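Local coordinates for putative yopH targeting protein (Yersinia pestis, PDB 4GF3), which probably acts as a type III secretion chaperone of the CesT family that binds the effector YopH and helps deliver it for export, at residues Thr13-Glu18 with Gly28-Asp33; Gly77-Ala82 with Ala106-Ser111. One frame throughout, in Å; residues are numbered along the deposited sequence.

Interaction 1 of 2, residues Thr13-Glu18 with Gly28-Asp33; sequences TELGLE and GAVTID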
loop_
_atom_site.group_PDB
_atom_site.type_symbol
_atom_site.label_atom_id
_atom_site.label_comp_id
_atom_site.label_asym_id
_atom_site.label_seq_id
_atom_site.Cartn_x
_atom_site.Cartn_y
_atom_site.Cartn_z
ATOM N N THR A 13 1.107 -14.234 5.808
ATOM C CA THR A 13 1.341 -15.565 5.304
ATOM C C THR A 13 1.653 -15.614 3.800
ATOM O O THR A 13 2.601 -16.294 3.424
ATOM C CB THR A 13 0.148 -16.498 5.635
ATOM O OG1 THR A 13 -0.007 -16.502 7.052
ATOM C CG2 THR A 13 0.396 -17.876 5.148
ATOM N N GLU A 14 0.877 -14.912 2.991
ATOM C CA GLU A 14 1.146 -14.775 1.541
ATOM C C GLU A 14 2.557 -14.255 1.250
ATOM O O GLU A 14 3.273 -14.792 0.388
ATOM C CB GLU A 14 0.137 -13.859 0.916
ATOM C CG GLU A 14 0.203 -13.802 -0.598
ATOM C CD GLU A 14 -0.550 -14.936 -1.281
ATOM O OE1 GLU A 14 -1.237 -15.718 -0.581
ATOM O OE2 GLU A 14 -0.470 -15.026 -2.528
ATOM N N LEU A 15 2.979 -13.238 1.983
ATOM C CA LEU A 15 4.311 -12.685 1.825
ATOM C C LEU A 15 5.417 -13.507 2.451
ATOM O O LEU A 15 6.586 -13.291 2.143
ATOM C CB LEU A 15 4.313 -11.244 2.430
ATOM C CG LEU A 15 3.518 -10.085 1.837
ATOM C CD1 LEU A 15 3.707 -8.794 2.684
ATOM C CD2 LEU A 15 3.846 -9.855 0.371
ATOM N N GLY A 16 5.084 -14.444 3.342
ATOM C CA GLY A 16 6.085 -15.166 4.099
ATOM C C GLY A 16 6.651 -14.423 5.317
ATOM O O GLY A 16 7.740 -14.757 5.781
ATOM N N LEU A 17 5.907 -13.455 5.860
ATOM C CA LEU A 17 6.229 -12.850 7.173
ATOM C C LEU A 17 5.459 -13.498 8.300
ATOM O O LEU A 17 4.353 -13.991 8.083
ATOM C CB LEU A 17 5.896 -11.380 7.161
ATOM C CG LEU A 17 6.552 -10.563 6.056
ATOM C CD1 LEU A 17 6.005 -9.145 6.032
ATOM C CD2 LEU A 17 8.059 -10.582 6.270
ATOM N N GLU A 18 6.037 -13.481 9.511
ATOM C CA GLU A 18 5.343 -14.024 10.682
ATOM C C GLU A 18 4.121 -13.204 11.048
ATOM O O GLU A 18 3.137 -13.750 11.464
ATOM C CB GLU A 18 6.239 -14.104 11.908
ATOM C CG GLU A 18 6.565 -15.520 12.337
ATOM C CD GLU A 18 7.607 -15.528 13.453
ATOM O OE1 GLU A 18 7.590 -14.582 14.297
ATOM O OE2 GLU A 18 8.450 -16.468 13.490
ATOM N N GLY A 28 -0.476 -0.420 9.982
ATOM C CA GLY A 28 0.631 -1.386 9.841
ATOM C C GLY A 28 1.519 -0.960 8.671
ATOM O O GLY A 28 1.149 -0.081 7.875
ATOM N N ALA A 29 2.699 -1.600 8.542
ATOM C CA ALA A 29 3.626 -1.237 7.468
ATOM C C ALA A 29 4.572 -2.400 7.103
ATOM O O ALA A 29 4.961 -3.189 7.960
ATOM C CB ALA A 29 4.441 0.035 7.858
ATOM N N VAL A 30 4.977 -2.400 5.833
ATOM C CA VAL A 30 5.965 -3.254 5.337
ATOM C C VAL A 30 7.037 -2.347 4.723
ATOM O O VAL A 30 6.702 -1.473 3.896
ATOM C CB VAL A 30 5.328 -4.205 4.294
ATOM C CG1 VAL A 30 6.396 -5.060 3.639
ATOM C CG2 VAL A 30 4.369 -5.145 5.021
ATOM N N THR A 31 8.314 -2.628 5.046
ATOM C CA THR A 31 9.455 -1.999 4.430
ATOM C C THR A 31 9.990 -2.874 3.298
ATOM O O THR A 31 10.238 -4.088 3.487
ATOM C CB THR A 31 10.546 -1.681 5.479
ATOM O OG1 THR A 31 10.029 -0.672 6.377
ATOM C CG2 THR A 31 11.810 -1.155 4.831
ATOM N N ILE A 32 10.179 -2.226 2.155
ATOM C CA ILE A 32 10.567 -2.866 0.925
ATOM C C ILE A 32 11.934 -2.378 0.433
ATOM O O ILE A 32 12.140 -1.184 0.156
ATOM C CB ILE A 32 9.514 -2.687 -0.170
ATOM C CG1 ILE A 32 8.190 -3.329 0.261
ATOM C CG2 ILE A 32 10.043 -3.292 -1.471
ATOM C CD1 ILE A 32 7.056 -2.381 0.254
ATOM N N ASP A 33 12.835 -3.330 0.296
ATOM C CA ASP A 33 14.225 -3.083 -0.115
ATOM C C ASP A 33 14.870 -1.978 0.757
ATOM O O ASP A 33 15.632 -1.093 0.263
ATOM C CB ASP A 33 14.299 -2.756 -1.611
ATOM C CG ASP A 33 13.969 -3.982 -2.501
ATOM O OD1 ASP A 33 14.166 -5.119 -2.031
ATOM O OD2 ASP A 33 13.516 -3.766 -3.661
#

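Interaction 2 of 2, residues Gly77-Ala82 with Ala106-Ser111; sequences GVIRCA and ASVLTS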
loop_
_atom_site.group_PDB
_atom_site.type_symbol
_atom_site.label_atom_id
_atom_site.label_comp_id
_atom_site.label_asym_id
_atom_site.label_seq_id
_atom_site.Cartn_x
_atom_site.Cartn_y
_atom_site.Cartn_z
ATOM N N GLY A 77 -8.415 -3.242 -6.399
ATOM C CA GLY A 77 -6.964 -3.052 -6.222
ATOM C C GLY A 77 -6.249 -2.152 -7.259
ATOM O O GLY A 77 -5.087 -2.371 -7.583
ATOM N N VAL A 78 -6.945 -1.142 -7.767
ATOM C CA VAL A 78 -6.466 -0.215 -8.778
ATOM C C VAL A 78 -5.568 0.795 -8.046
ATOM O O VAL A 78 -5.847 1.221 -6.918
ATOM C CB VAL A 78 -7.612 0.530 -9.458
ATOM C CG1 VAL A 78 -7.056 1.617 -10.399
ATOM C CG2 VAL A 78 -8.465 -0.485 -10.211
ATOM N N ILE A 79 -4.423 1.052 -8.640
ATOM C CA ILE A 79 -3.491 1.982 -8.022
ATOM C C ILE A 79 -3.811 3.407 -8.475
ATOM O O ILE A 79 -3.821 3.691 -9.690
ATOM C CB ILE A 79 -2.036 1.687 -8.440
ATOM C CG1 ILE A 79 -1.586 0.257 -8.076
ATOM C CG2 ILE A 79 -1.113 2.710 -7.812
ATOM C CD1 ILE A 79 -1.908 -0.174 -6.651
ATOM N N ARG A 80 -4.067 4.293 -7.531
ATOM C CA ARG A 80 -4.332 5.670 -7.806
ATOM C C ARG A 80 -3.169 6.517 -7.290
ATOM O O ARG A 80 -2.436 6.101 -6.369
ATOM C CB ARG A 80 -5.602 6.115 -7.118
ATOM C CG ARG A 80 -6.809 5.202 -7.419
ATOM C CD ARG A 80 -7.192 5.263 -8.890
ATOM N NE ARG A 80 -8.490 4.647 -9.164
ATOM C CZ ARG A 80 -8.966 4.519 -10.389
ATOM N NH1 ARG A 80 -8.219 4.920 -11.454
ATOM N NH2 ARG A 80 -10.160 3.966 -10.590
ATOM N N CYS A 81 -3.114 7.761 -7.764
ATOM C CA CYS A 81 -1.933 8.627 -7.487
ATOM C C CYS A 81 -2.395 9.994 -7.115
ATOM O O CYS A 81 -3.165 10.590 -7.840
ATOM C CB CYS A 81 -0.990 8.711 -8.673
ATOM S SG CYS A 81 -0.558 7.135 -9.495
ATOM N N ALA A 82 -1.954 10.462 -5.959
ATOM C CA ALA A 82 -2.142 11.821 -5.485
ATOM C C ALA A 82 -0.779 12.528 -5.447
ATOM O O ALA A 82 0.273 11.896 -5.483
ATOM C CB ALA A 82 -2.718 11.835 -4.074
ATOM N N ALA A 106 -1.069 -8.596 -1.737
ATOM C CA ALA A 106 0.313 -8.765 -2.172
ATOM C C ALA A 106 0.465 -8.212 -3.601
ATOM O O ALA A 106 1.483 -7.574 -3.899
ATOM C CB ALA A 106 0.732 -10.225 -2.064
ATOM N N SER A 107 -0.523 -8.415 -4.489
ATOM C CA SER A 107 -0.463 -7.785 -5.837
ATOM C C SER A 107 -0.475 -6.275 -5.774
ATOM O O SER A 107 0.221 -5.607 -6.547
ATOM C CB SER A 107 -1.630 -8.201 -6.759
ATOM O OG SER A 107 -1.548 -9.552 -7.045
ATOM N N VAL A 108 -1.313 -5.728 -4.909
ATOM C CA VAL A 108 -1.328 -4.277 -4.637
ATOM C C VAL A 108 0.037 -3.793 -4.188
ATOM O O VAL A 108 0.589 -2.824 -4.694
ATOM C CB VAL A 108 -2.417 -3.915 -3.585
ATOM C CG1 VAL A 108 -2.297 -2.480 -3.121
ATOM C CG2 VAL A 108 -3.781 -4.096 -4.215
ATOM N N LEU A 109 0.617 -4.535 -3.266
ATOM C CA LEU A 109 1.918 -4.134 -2.753
ATOM C C LEU A 109 2.973 -4.075 -3.885
ATOM O O LEU A 109 3.759 -3.110 -4.048
ATOM C CB LEU A 109 2.321 -5.073 -1.628
ATOM C CG LEU A 109 3.679 -4.707 -0.984
ATOM C CD1 LEU A 109 3.696 -5.035 0.499
ATOM C CD2 LEU A 109 4.819 -5.403 -1.683
ATOM N N THR A 110 3.003 -5.129 -4.665
ATOM C CA THR A 110 3.992 -5.202 -5.769
ATOM C C THR A 110 3.682 -4.160 -6.860
ATOM O O THR A 110 4.578 -3.631 -7.483
ATOM C CB THR A 110 4.136 -6.630 -6.347
ATOM O OG1 THR A 110 2.862 -7.153 -6.728
ATOM C CG2 THR A 110 4.696 -7.524 -5.341
ATOM N N SER A 111 2.423 -3.849 -7.069
ATOM C CA SER A 111 2.032 -2.814 -8.065
ATOM C C SER A 111 2.382 -1.404 -7.591
ATOM O O SER A 111 2.818 -0.549 -8.380
ATOM C CB SER A 111 0.546 -2.904 -8.365
ATOM O OG SER A 111 0.289 -4.105 -9.074
#

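Interaction 1 of 2, residues Thr13-Glu18 with Gly28-Asp33
Leu15 and Leu17 meet Val30 without any flat group between them: no ring, amide, carboxylate or guanidinium takes part, so there are no faces or edges to match, and methyl groups do all the touching. A single methyl, Val30 CG2, is the meeting point. Leu15 CD1 approaches it to 4.4 Å, and Leu17 CD1 reaches the same Val30 CG2, also at 4.4 Å. The two leucine methyls lie against each other as well, Leu15 CD1 standing 4.1 Å from Leu17 CD1, and the three carbons form a compact triangle. Both leucines hold CD1 in an extended arm, anti to CA (chi2 179° in Leu15 and 173° in Leu17), which carries the methyl across a gap: the nearest CA atoms across the contact, those of Leu17 and Val30, are 9.8 Å apart. On Val30, CG1 is the methyl anti to the backbone N, while CG2 serves the leucines. The touch is light but wholly buried and has no polar bond across it.

Leu15 points at the strand from the last turn of helix 4-15, and the turn at Gly16 brings Leu17 round beside it. Gly16 adopts positive phi and reverses the chain, Gly16 N bonding to Thr13 O at 3.1 Å while Leu17 N reaches back to the carbonyl just before Thr13. Thr31 and Ile32 pair antiparallel with a strand of another protein's chain, continuing the sheet, and that chain also packs on Leu15 and Leu17. The arrangement is a Schellman motif closing the first helix of the CesT-type chaperone fold and setting two leucines against its edge strand 28-32, beside a surface where the sheet is extended by a bound partner, consistent with effector binding.

Interaction 2 of 2, residues Gly77-Ala82 with Ala106-Ser111
Gly77 and Ile79 make the close part of the contact, laid against one side of helix 102-118. With no side chain and positive phi, Gly77 lets a valine methyl come up to its main chain: Val108 CG2 lies 3.9 Å from Gly77 CA. Two residues on, Ile79 lies alongside the helix, its CG1 packed at 3.8 Å on Ser111 CB. The end of this arm is bent (chi2 -48°), and Ile79 CD1 comes to rest between residues one turn apart, 4.2 Å from Val108 CG1 and 4.1 Å from Ser111 CB.

Ser111 thus offers carbon to the isoleucine while its hydroxyl turns to the backbone of the same helix. Ser111 OG donates to Ser107 O at 2.9 Å, from 34° out of the carbonyl plane, and Ser111 N bonds to the same oxygen from the opposite face. Ser107 O is thus gripped by two donors, and one of these bonds turns the hydroxyl back on its own helix.

Away from this seam the contact loosens. Ser107 is exposed, Val78 points away from the helix, and its CG1 instead lies 3.4 Å over one face of the Arg80 guanidinium, whose NH2 is held by Leu71 O. Leu112 extends the bed under Ile79, and Val108 also touches Ser93 of strand 88-96. The approach to edge strand 80-83 is thereby set against helix 102-118, whose Ala106 and Leu109 pack on helix 4-15.

Interactions 1 and 2 follow one another along the chain, the first complete before the second opens, with centres 15 Å apart. Within the same five-stranded antiparallel sheet, interaction 1 uses strand 28-32 and interaction 2 the residues leading into 80-83, the two outermost strands of the sheet within this chain. Helix 102-118 bridges them: Ala106 packs on Glu14 and Leu15 of helix 4-15, and Leu109 receives Val30 and Ile32. One helix thus touches residues at both ends of the strand order, joining the N-terminal helix and strand to the later half of the domain. Another protein's chain reaches both regions, much more extensively at interaction 1, consistent with a role in partner binding.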